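Local coordinates for peptidase M16 domain protein (Alicyclobacillus acidocaldarius subsp. acidocaldarius DSM 446, PDB 4XEA) that binds a nickel ion in the crystal and probably hydrolyses peptide bonds as a metallopeptidase of the M16 family, at residues 354-357 against 358-362; 388-391 against 392-396; 276-279 against 280-284; 291-295 against 296-300. One frame throughout, in Å; residues are numbered along the deposited sequence.

How the contacts relate
All four contacts join neighbouring turns of one chain. Contacts 1, 2 and 3 lie on three helices, 346-363, 387-396 and 265-283, that touch one another. Contact 3 is the buried one, chiefly leucine and phenylalanine. Contact 2 is partly buried, aliphatic on its inner flank, with a glutamine amide at the edge. Contact 1 lies at the surface, with lysine and arginine on one side, and meets both: contact 2 through apolar groups, contact 3 also through a salt bridge. Contact 4 touches none of the others; its nearest atoms are about 5 Å from contact 3. It is the one with a Schellman motif, where a glycine turns the chain out of helix 288-295 and leucines and a valine fill the bend.

Contact 1 (354-357 against 358-362); sequences KKIM and GRVLM
K354, K355, I356 and M357 each offer their carbonyl oxygen to the amide four residues ahead, a regular alpha-helical pattern whose straightest bond, L361 N to M357 O, is 2.9 Å long with 173° at the hydrogen. K355 and R359 leave one flank side by side and point the same way, both with CG anti to the backbone N (chi1 -176° in K355) and both bent at chi3. In the modelled conformer of R359, one of two, K355 CD comes obliquely to the guanidinium, 3.9 Å from NH1. The two positive ends stay apart, K355 NZ lying 5.3 Å from R359 NH1. The lysine turns to helix 265-283, where NZ forms a salt bridge with D280 and a hydrogen bond with T286, so its charge is met by the carboxylate of D280. Helix 346-363 belongs to the second M16 half of the chain and packs here against helices 265-283 and 387-396. I356 faces these neighbours; its CG2 and V360 CG2, 4.1 Å apart, meet as the two side chains slant past each other. V360 CG2 also sits close to I356 O, at 3.1 Å. On the next flank the selenomethionine M357 bends at chi2 (67°), which carries SE to 4.3 Å from L361 CG and against I391, and the further bend at chi3 swings CE toward Q395. L361 CG rests 3.3 Å from M357 O. K354 packs on A81 of the second subunit.

Contact 2 (388-391 against 392-396); sequences ADVI and AVLQT
I391 lays its CG2 branch against the flat end of Q395, 4.0 Å from the amide carbon CD, the two side chains slanting across one another. Beneath them Q395 N donates to I391 O at 3.0 Å, reaching it nearly along the C=O axis although the angle at the hydrogen is a bent 144°. Q395 CG is 3.5 Å from the same oxygen, and from there the chain runs out extended (chi2 171°), carrying NE2 to the carbonyl oxygen of V1. A leucine in its place would probably leave that carbonyl without its donor and the start of the chain less firmly held to this helix. The inner flank is purely aliphatic: V390 and L394 lie alongside each other, CG1 to CD1 4.1 Å, and the CD1 tip of I391 comes within 4.3 Å of L394 CD1. This is the i to i+3 and i to i+4 spacing of one face of an amphipathic helix. I391 and L394 pack on helix 346-363, L394 and V393 on helix 265-283, with V393 over E270 and T273, while V390 lies against F385. V393 CG2 also brushes D389 O at 3.4 Å. In the last turn A392 O is gripped twice, by T396 OG1 at 2.7 Å and by T396 N at 3.1 Å, from opposite faces of the carbonyl plane. The hydroxyl gets there because chi1 of T396 is 60°, which folds OG1 back over the preceding turn. L394 O is taken up by R353.

Contact 3 (276-279 against 280-284); sequences TILL and DALFG
L278 and L282 differ in their first torsion, -169° placing CG of L278 beside its carbonyl carbon and -72° placing CG of L282 beside its backbone N, and the outcome is two leucines lying alongside, with L278 CG 3.8 Å from L282 CD1. L282 CG also tucks in 3.4 Å from L278 O, the oxygen to which L282 N donates. Both leucines press on F406 of helix 399-409. Round the helix, L279 meets F283 at the rim of the ring: its CD2 methyl lies in the ring plane, 3.8 Å from F283 CD2. One face of the ring is covered by L282 CB, 3.6 Å above the plane and offset toward the rim, so methyl and methylene limit the ring from two directions. The backbone bond of this pair, F283 N to L279 O, is short at 2.8 Å though bent to 144° at the hydrogen. With an alanine at F283, the L279 methyl would probably lose its ring edge and a gap would open toward A305. D280 puts CB 3.6 Å from T276 O, while its carboxylate leads away to a salt bridge from OD1 to K355 of helix 346-363. At G284 there is no room for a beta carbon, which would run into D280 OD1. L279 and F283 touch strand 304-309, I277 and A281 touch A352 of helix 346-363, and L282 O takes a bond from H335. Helix 265-283 is thus held between sheet and neighbouring helices, the layered alpha/beta packing of an M16 domain.

Contact 4 (291-295 against 296-300); sequences QSLLD and EGLVD
L293 and L298 meet at about a right angle, the CD2 methyl of L293 touching L298 CD1 at 3.7 Å. V299 comes to the same leucine on a slant: its CG2 lies 3.8 Å from L293 CB, and its CG1 faces L293 CD1. That CG2 occupies the crowded position between the backbone N and carbonyl carbon of V299 (chi1 of CG1 -62°), which turns it inward over the helix end, 3.7 Å from L294 N. L294 adds its CD1 methyl, 3.6 Å from V299 O and near the CA of D300. The bend that lets the chain fold back over its own helix is a Schellman motif at the end of helix 288-295. L298 N reaches back to L293 O at 2.9 Å, and G297 N to L294 O at 2.9 Å, the latter donor standing well above the carbonyl plane (65° out of it). G297 carries the positive phi of 66° that the motif needs, and the L293-L298 pair is the apolar contact that commonly straddles such a glycine. Further out the groups are polar. E296 N bonds to S292 O at 3.1 Å, and the E296 side chain extends to a salt bridge with R331 of helix 325-342. S292 OG binds the same guanidinium, so one arginine ties both ends of this turn to the neighbouring helix, while L293 and L298 also pack on it. D300, leading toward strand 304-309, is held by N321 through OD2 and by the amide of G302 through OD1.

Contact 1 (354-357 against 358-362)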
loop_
_atom_site.group_PDB
_atom_site.type_symbol
_atom_site.label_atom_id
_atom_site.label_comp_id
_atom_site.label_asym_id
_atom_site.label_seq_id
_atom_site.Cartn_x
_atom_site.Cartn_y
_atom_site.Cartn_z
ATOM N N LYS A 354 -11.950 11.579 16.452
ATOM C CA LYS A 354 -11.028 10.688 17.184
ATOM C C LYS A 354 -10.328 9.651 16.279
ATOM O O LYS A 354 -9.147 9.369 16.476
ATOM C CB LYS A 354 -11.757 9.949 18.297
ATOM C CG LYS A 354 -10.798 9.158 19.242
ATOM C CD LYS A 354 -11.411 7.914 19.783
ATOM C CE LYS A 354 -11.792 8.060 21.255
ATOM N NZ LYS A 354 -12.588 9.296 21.436
ATOM N N LYS A 355 -11.042 9.098 15.289
ATOM C CA LYS A 355 -10.405 8.224 14.289
ATOM C C LYS A 355 -9.340 8.978 13.518
ATOM O O LYS A 355 -8.234 8.480 13.340
ATOM C CB LYS A 355 -11.438 7.625 13.311
ATOM C CG LYS A 355 -10.854 6.612 12.281
ATOM C CD LYS A 355 -11.803 6.298 11.109
ATOM C CE LYS A 355 -12.993 5.441 11.483
ATOM N NZ LYS A 355 -13.913 5.232 10.278
ATOM N N ILE A 356 -9.666 10.170 13.035
ATOM C CA ILE A 356 -8.738 10.918 12.192
ATOM C C ILE A 356 -7.539 11.479 13.014
ATOM O O ILE A 356 -6.433 11.548 12.517
ATOM C CB ILE A 356 -9.452 12.035 11.402
ATOM C CG1 ILE A 356 -10.555 11.470 10.468
ATOM C CG2 ILE A 356 -8.445 12.884 10.624
ATOM C CD1 ILE A 356 -10.137 10.364 9.482
HETATM N N MSE A 357 -7.760 11.871 14.259
HETATM C CA MSE A 357 -6.651 12.253 15.152
HETATM C C MSE A 357 -5.675 11.085 15.301
HETATM O O MSE A 357 -4.484 11.276 15.180
HETATM C CB MSE A 357 -7.188 12.704 16.510
HETATM C CG MSE A 357 -6.128 12.957 17.569
HETATM SE SE MSE A 357 -5.023 14.483 17.111
HETATM C CE MSE A 357 -6.194 15.810 17.980
ATOM N N GLY A 358 -6.199 9.885 15.537
ATOM C CA GLY A 358 -5.384 8.672 15.645
ATOM C C GLY A 358 -4.630 8.358 14.357
ATOM O O GLY A 358 -3.429 8.068 14.386
ATOM N N ARG A 359 -5.339 8.436 13.234
ATOM C CA ARG A 359 -4.767 8.150 11.929
ATOM C C ARG A 359 -3.591 9.100 11.647
ATOM O O ARG A 359 -2.529 8.669 11.191
ATOM C CB ARG A 359 -5.871 8.254 10.866
ATOM C CG ARG A 359 -5.487 7.841 9.443
ATOM C CD ARG A 359 -6.616 8.158 8.420
ATOM N NE ARG A 359 -7.792 7.251 8.424
ATOM C CZ ARG A 359 -7.777 5.940 8.682
ATOM N NH1 ARG A 359 -8.908 5.245 8.661
ATOM N NH2 ARG A 359 -6.648 5.314 8.964
ATOM N N VAL A 360 -3.777 10.380 11.941
ATOM C CA VAL A 360 -2.720 11.387 11.790
ATOM C C VAL A 360 -1.549 11.146 12.754
ATOM O O VAL A 360 -0.416 11.116 12.320
ATOM C CB VAL A 360 -3.270 12.819 11.946
ATOM C CG1 VAL A 360 -2.160 13.841 11.868
ATOM C CG2 VAL A 360 -4.317 13.092 10.822
ATOM N N LEU A 361 -1.819 10.965 14.040
ATOM C CA LEU A 361 -0.765 10.614 15.008
ATOM C C LEU A 361 0.083 9.393 14.540
ATOM O O LEU A 361 1.323 9.465 14.541
ATOM C CB LEU A 361 -1.367 10.363 16.384
ATOM C CG LEU A 361 -1.883 11.585 17.172
ATOM C CD1 LEU A 361 -2.195 11.164 18.598
ATOM C CD2 LEU A 361 -0.893 12.768 17.172
HETATM N N MSE A 362 -0.570 8.326 14.101
HETATM C CA MSE A 362 0.141 7.137 13.603
HETATM C C MSE A 362 0.927 7.411 12.326
HETATM O O MSE A 362 2.028 6.902 12.151
HETATM C CB MSE A 362 -0.813 5.959 13.391
HETATM C CG MSE A 362 -1.517 5.543 14.660
HETATM SE SE MSE A 362 -2.526 3.873 14.584
HETATM C CE MSE A 362 -4.227 4.415 13.800
#

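Contact 2 (388-391 against 392-396)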
loop_
_atom_site.group_PDB
_atom_site.type_symbol
_atom_site.label_atom_id
_atom_site.label_comp_id
_atom_site.label_asym_id
_atom_site.label_seq_id
_atom_site.Cartn_x
_atom_site.Cartn_y
_atom_site.Cartn_z
ATOM N N ALA A 388 1.925 20.628 14.084
ATOM C CA ALA A 388 1.123 21.094 15.202
ATOM C C ALA A 388 -0.070 21.877 14.708
ATOM O O ALA A 388 -1.079 21.966 15.415
ATOM C CB ALA A 388 1.965 21.961 16.185
ATOM N N ASP A 389 0.053 22.468 13.518
ATOM C CA ASP A 389 -1.025 23.249 12.929
ATOM C C ASP A 389 -2.210 22.318 12.595
ATOM O O ASP A 389 -3.371 22.704 12.779
ATOM C CB ASP A 389 -0.602 23.970 11.624
ATOM C CG ASP A 389 0.496 25.047 11.816
ATOM O OD1 ASP A 389 0.738 25.523 12.944
ATOM O OD2 ASP A 389 1.071 25.438 10.759
ATOM N N VAL A 390 -1.910 21.132 12.062
ATOM C CA VAL A 390 -2.928 20.144 11.705
ATOM C C VAL A 390 -3.554 19.589 12.983
ATOM O O VAL A 390 -4.766 19.634 13.167
ATOM C CB VAL A 390 -2.339 19.006 10.829
ATOM C CG1 VAL A 390 -3.377 17.896 10.509
ATOM C CG2 VAL A 390 -1.780 19.592 9.546
ATOM N N ILE A 391 -2.713 19.155 13.905
ATOM C CA ILE A 391 -3.215 18.631 15.159
ATOM C C ILE A 391 -4.135 19.649 15.833
ATOM O O ILE A 391 -5.217 19.284 16.297
ATOM C CB ILE A 391 -2.069 18.247 16.124
ATOM C CG1 ILE A 391 -1.292 17.069 15.542
ATOM C CG2 ILE A 391 -2.613 17.953 17.519
ATOM C CD1 ILE A 391 -2.103 15.733 15.414
ATOM N N ALA A 392 -3.721 20.913 15.868
ATOM C CA ALA A 392 -4.522 21.934 16.529
ATOM C C ALA A 392 -5.906 22.124 15.877
ATOM O O ALA A 392 -6.883 22.352 16.587
ATOM C CB ALA A 392 -3.751 23.288 16.642
ATOM N N VAL A 393 -6.003 22.010 14.550
ATOM C CA VAL A 393 -7.316 22.061 13.884
ATOM C C VAL A 393 -8.170 20.841 14.284
ATOM O O VAL A 393 -9.359 20.971 14.520
ATOM C CB VAL A 393 -7.194 22.202 12.334
ATOM C CG1 VAL A 393 -8.573 22.081 11.662
ATOM C CG2 VAL A 393 -6.556 23.537 11.985
ATOM N N LEU A 394 -7.546 19.674 14.410
ATOM C CA LEU A 394 -8.242 18.462 14.830
ATOM C C LEU A 394 -8.795 18.562 16.252
ATOM O O LEU A 394 -9.844 17.994 16.520
ATOM C CB LEU A 394 -7.336 17.233 14.728
ATOM C CG LEU A 394 -7.087 16.711 13.311
ATOM C CD1 LEU A 394 -5.760 15.981 13.210
ATOM C CD2 LEU A 394 -8.225 15.806 12.882
ATOM N N GLN A 395 -8.083 19.276 17.141
ATOM C CA GLN A 395 -8.493 19.487 18.527
ATOM C C GLN A 395 -9.607 20.502 18.683
ATOM O O GLN A 395 -10.470 20.346 19.540
ATOM C CB GLN A 395 -7.324 20.002 19.372
ATOM C CG GLN A 395 -6.192 19.015 19.607
ATOM C CD GLN A 395 -4.986 19.674 20.273
ATOM O OE1 GLN A 395 -4.672 20.843 20.017
ATOM N NE2 GLN A 395 -4.297 18.920 21.116
ATOM N N THR A 396 -9.564 21.552 17.868
ATOM C CA THR A 396 -10.410 22.729 18.065
ATOM C C THR A 396 -11.627 22.762 17.129
ATOM O O THR A 396 -12.589 23.493 17.365
ATOM C CB THR A 396 -9.583 24.009 17.890
ATOM O OG1 THR A 396 -9.035 24.042 16.569
ATOM C CG2 THR A 396 -8.459 24.051 18.913
#

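Contact 3 (276-279 against 280-284)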
loop_
_atom_site.group_PDB
_atom_site.type_symbol
_atom_site.label_atom_id
_atom_site.label_comp_id
_atom_site.label_asym_id
_atom_site.label_seq_id
_atom_site.Cartn_x
_atom_site.Cartn_y
_atom_site.Cartn_z
ATOM N N THR A 276 -11.811 15.878 5.976
ATOM C CA THR A 276 -11.370 14.510 6.264
ATOM C C THR A 276 -12.303 13.964 7.358
ATOM O O THR A 276 -12.806 12.829 7.239
ATOM C CB THR A 276 -9.879 14.472 6.675
ATOM O OG1 THR A 276 -9.098 14.992 5.592
ATOM C CG2 THR A 276 -9.387 13.074 6.992
ATOM N N ILE A 277 -12.561 14.787 8.387
ATOM C CA ILE A 277 -13.419 14.377 9.496
ATOM C C ILE A 277 -14.844 14.170 9.018
ATOM O O ILE A 277 -15.439 13.131 9.297
ATOM C CB ILE A 277 -13.417 15.383 10.670
ATOM C CG1 ILE A 277 -12.024 15.489 11.277
ATOM C CG2 ILE A 277 -14.420 14.934 11.743
ATOM C CD1 ILE A 277 -11.739 16.837 11.956
ATOM N N LEU A 278 -15.359 15.145 8.264
ATOM C CA LEU A 278 -16.745 15.098 7.778
ATOM C C LEU A 278 -17.057 13.908 6.879
ATOM O O LEU A 278 -18.079 13.248 7.053
ATOM C CB LEU A 278 -17.097 16.413 7.075
ATOM C CG LEU A 278 -18.548 16.692 6.716
ATOM C CD1 LEU A 278 -19.469 16.528 7.907
ATOM C CD2 LEU A 278 -18.686 18.093 6.109
ATOM N N LEU A 279 -16.181 13.648 5.922
ATOM C CA LEU A 279 -16.348 12.517 5.000
ATOM C C LEU A 279 -16.272 11.165 5.713
ATOM O O LEU A 279 -16.995 10.235 5.357
ATOM C CB LEU A 279 -15.334 12.600 3.865
ATOM C CG LEU A 279 -15.555 13.769 2.916
ATOM C CD1 LEU A 279 -14.447 13.801 1.813
ATOM C CD2 LEU A 279 -16.960 13.754 2.280
ATOM N N ASP A 280 -15.430 11.064 6.736
ATOM C CA ASP A 280 -15.389 9.851 7.542
ATOM C C ASP A 280 -16.705 9.652 8.295
ATOM O O ASP A 280 -17.229 8.520 8.334
ATOM C CB ASP A 280 -14.214 9.827 8.532
ATOM C CG ASP A 280 -14.224 8.587 9.397
ATOM O OD1 ASP A 280 -14.035 7.450 8.891
ATOM O OD2 ASP A 280 -14.478 8.737 10.595
ATOM N N ALA A 281 -17.240 10.748 8.856
ATOM C CA ALA A 281 -18.503 10.700 9.611
ATOM C C ALA A 281 -19.673 10.350 8.696
ATOM O O ALA A 281 -20.572 9.622 9.097
ATOM C CB ALA A 281 -18.767 12.067 10.329
ATOM N N LEU A 282 -19.675 10.898 7.485
ATOM C CA LEU A 282 -20.770 10.679 6.537
ATOM C C LEU A 282 -20.689 9.307 5.866
ATOM O O LEU A 282 -21.707 8.647 5.672
ATOM C CB LEU A 282 -20.780 11.767 5.450
ATOM C CG LEU A 282 -21.250 13.159 5.922
ATOM C CD1 LEU A 282 -20.935 14.269 4.921
ATOM C CD2 LEU A 282 -22.737 13.192 6.244
ATOM N N PHE A 283 -19.474 8.909 5.472
ATOM C CA PHE A 283 -19.303 7.821 4.521
ATOM C C PHE A 283 -18.273 6.747 4.953
ATOM O O PHE A 283 -18.081 5.760 4.243
ATOM C CB PHE A 283 -18.805 8.438 3.210
ATOM C CG PHE A 283 -19.744 9.423 2.571
ATOM C CD1 PHE A 283 -20.993 9.019 2.112
ATOM C CD2 PHE A 283 -19.338 10.747 2.323
ATOM C CE1 PHE A 283 -21.843 9.928 1.484
ATOM C CE2 PHE A 283 -20.177 11.636 1.673
ATOM C CZ PHE A 283 -21.423 11.224 1.257
ATOM N N GLY A 284 -17.639 6.915 6.111
ATOM C CA GLY A 284 -16.479 6.110 6.492
ATOM C C GLY A 284 -16.820 4.676 6.786
ATOM O O GLY A 284 -18.010 4.328 6.951
#

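Contact 4 (291-295 against 296-300)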
loop_
_atom_site.group_PDB
_atom_site.type_symbol
_atom_site.label_atom_id
_atom_site.label_comp_id
_atom_site.label_asym_id
_atom_site.label_seq_id
_atom_site.Cartn_x
_atom_site.Cartn_y
_atom_site.Cartn_z
ATOM N N GLN A 291 -22.241 0.840 6.654
ATOM C CA GLN A 291 -22.537 -0.533 7.076
ATOM C C GLN A 291 -23.882 -0.991 6.501
ATOM O O GLN A 291 -24.046 -2.157 6.115
ATOM C CB GLN A 291 -22.507 -0.661 8.607
ATOM C CG GLN A 291 -21.112 -0.394 9.231
ATOM C CD GLN A 291 -20.205 -1.639 9.324
ATOM O OE1 GLN A 291 -20.666 -2.783 9.272
ATOM N NE2 GLN A 291 -18.902 -1.399 9.484
ATOM N N SER A 292 -24.835 -0.067 6.434
ATOM C CA SER A 292 -26.143 -0.366 5.854
ATOM C C SER A 292 -26.024 -0.621 4.337
ATOM O O SER A 292 -26.658 -1.539 3.806
ATOM C CB SER A 292 -27.131 0.776 6.147
ATOM O OG SER A 292 -28.282 0.692 5.315
ATOM N N LEU A 293 -25.204 0.170 3.650
ATOM C CA LEU A 293 -24.984 -0.031 2.218
ATOM C C LEU A 293 -24.290 -1.352 1.948
ATOM O O LEU A 293 -24.612 -2.034 0.986
ATOM C CB LEU A 293 -24.122 1.079 1.625
ATOM C CG LEU A 293 -24.735 2.473 1.507
ATOM C CD1 LEU A 293 -23.682 3.439 1.017
ATOM C CD2 LEU A 293 -25.966 2.486 0.584
ATOM N N LEU A 294 -23.319 -1.699 2.789
ATOM C CA LEU A 294 -22.570 -2.947 2.633
ATOM C C LEU A 294 -23.486 -4.162 2.886
ATOM O O LEU A 294 -23.508 -5.124 2.102
ATOM C CB LEU A 294 -21.395 -2.958 3.611
ATOM C CG LEU A 294 -20.325 -4.041 3.493
ATOM C CD1 LEU A 294 -19.590 -3.949 2.160
ATOM C CD2 LEU A 294 -19.343 -3.909 4.661
ATOM N N ASP A 295 -24.247 -4.095 3.981
ATOM C CA ASP A 295 -25.199 -5.150 4.359
ATOM C C ASP A 295 -26.213 -5.408 3.253
ATOM O O ASP A 295 -26.665 -6.529 3.055
ATOM C CB ASP A 295 -25.936 -4.762 5.650
ATOM C CG ASP A 295 -25.108 -5.014 6.908
ATOM O OD1 ASP A 295 -23.874 -5.180 6.812
ATOM O OD2 ASP A 295 -25.705 -5.054 8.004
ATOM N N GLU A 296 -26.553 -4.356 2.527
ATOM C CA GLU A 296 -27.502 -4.421 1.426
ATOM C C GLU A 296 -26.828 -4.745 0.076
ATOM O O GLU A 296 -27.500 -4.789 -0.953
ATOM C CB GLU A 296 -28.222 -3.074 1.356
ATOM C CG GLU A 296 -29.482 -3.032 0.546
ATOM C CD GLU A 296 -30.319 -1.826 0.917
ATOM O OE1 GLU A 296 -30.764 -1.787 2.082
ATOM O OE2 GLU A 296 -30.515 -0.912 0.071
ATOM N N GLY A 297 -25.511 -4.963 0.073
ATOM C CA GLY A 297 -24.777 -5.281 -1.155
ATOM C C GLY A 297 -24.728 -4.169 -2.195
ATOM O O GLY A 297 -24.469 -4.432 -3.366
ATOM N N LEU A 298 -24.949 -2.919 -1.773
ATOM C CA LEU A 298 -24.915 -1.763 -2.678
ATOM C C LEU A 298 -23.490 -1.231 -2.934
ATOM O O LEU A 298 -23.274 -0.529 -3.922
ATOM C CB LEU A 298 -25.828 -0.632 -2.155
ATOM C CG LEU A 298 -27.345 -0.845 -2.164
ATOM C CD1 LEU A 298 -28.091 0.322 -1.506
ATOM C CD2 LEU A 298 -27.839 -1.045 -3.588
ATOM N N VAL A 299 -22.548 -1.560 -2.036
ATOM C CA VAL A 299 -21.126 -1.241 -2.169
ATOM C C VAL A 299 -20.246 -2.437 -1.763
ATOM O O VAL A 299 -20.746 -3.429 -1.241
ATOM C CB VAL A 299 -20.721 -0.050 -1.262
ATOM C CG1 VAL A 299 -21.473 1.233 -1.665
ATOM C CG2 VAL A 299 -20.969 -0.385 0.200
ATOM N N ASP A 300 -18.936 -2.333 -2.001
ATOM C CA ASP A 300 -17.960 -3.262 -1.408
ATOM C C ASP A 300 -16.956 -2.461 -0.572
ATOM O O ASP A 300 -17.118 -1.252 -0.414
ATOM C CB ASP A 300 -17.278 -4.168 -2.466
ATOM C CG ASP A 300 -16.522 -3.388 -3.545
ATOM O OD1 ASP A 300 -15.921 -2.348 -3.256
ATOM O OD2 ASP A 300 -16.518 -3.842 -4.707
#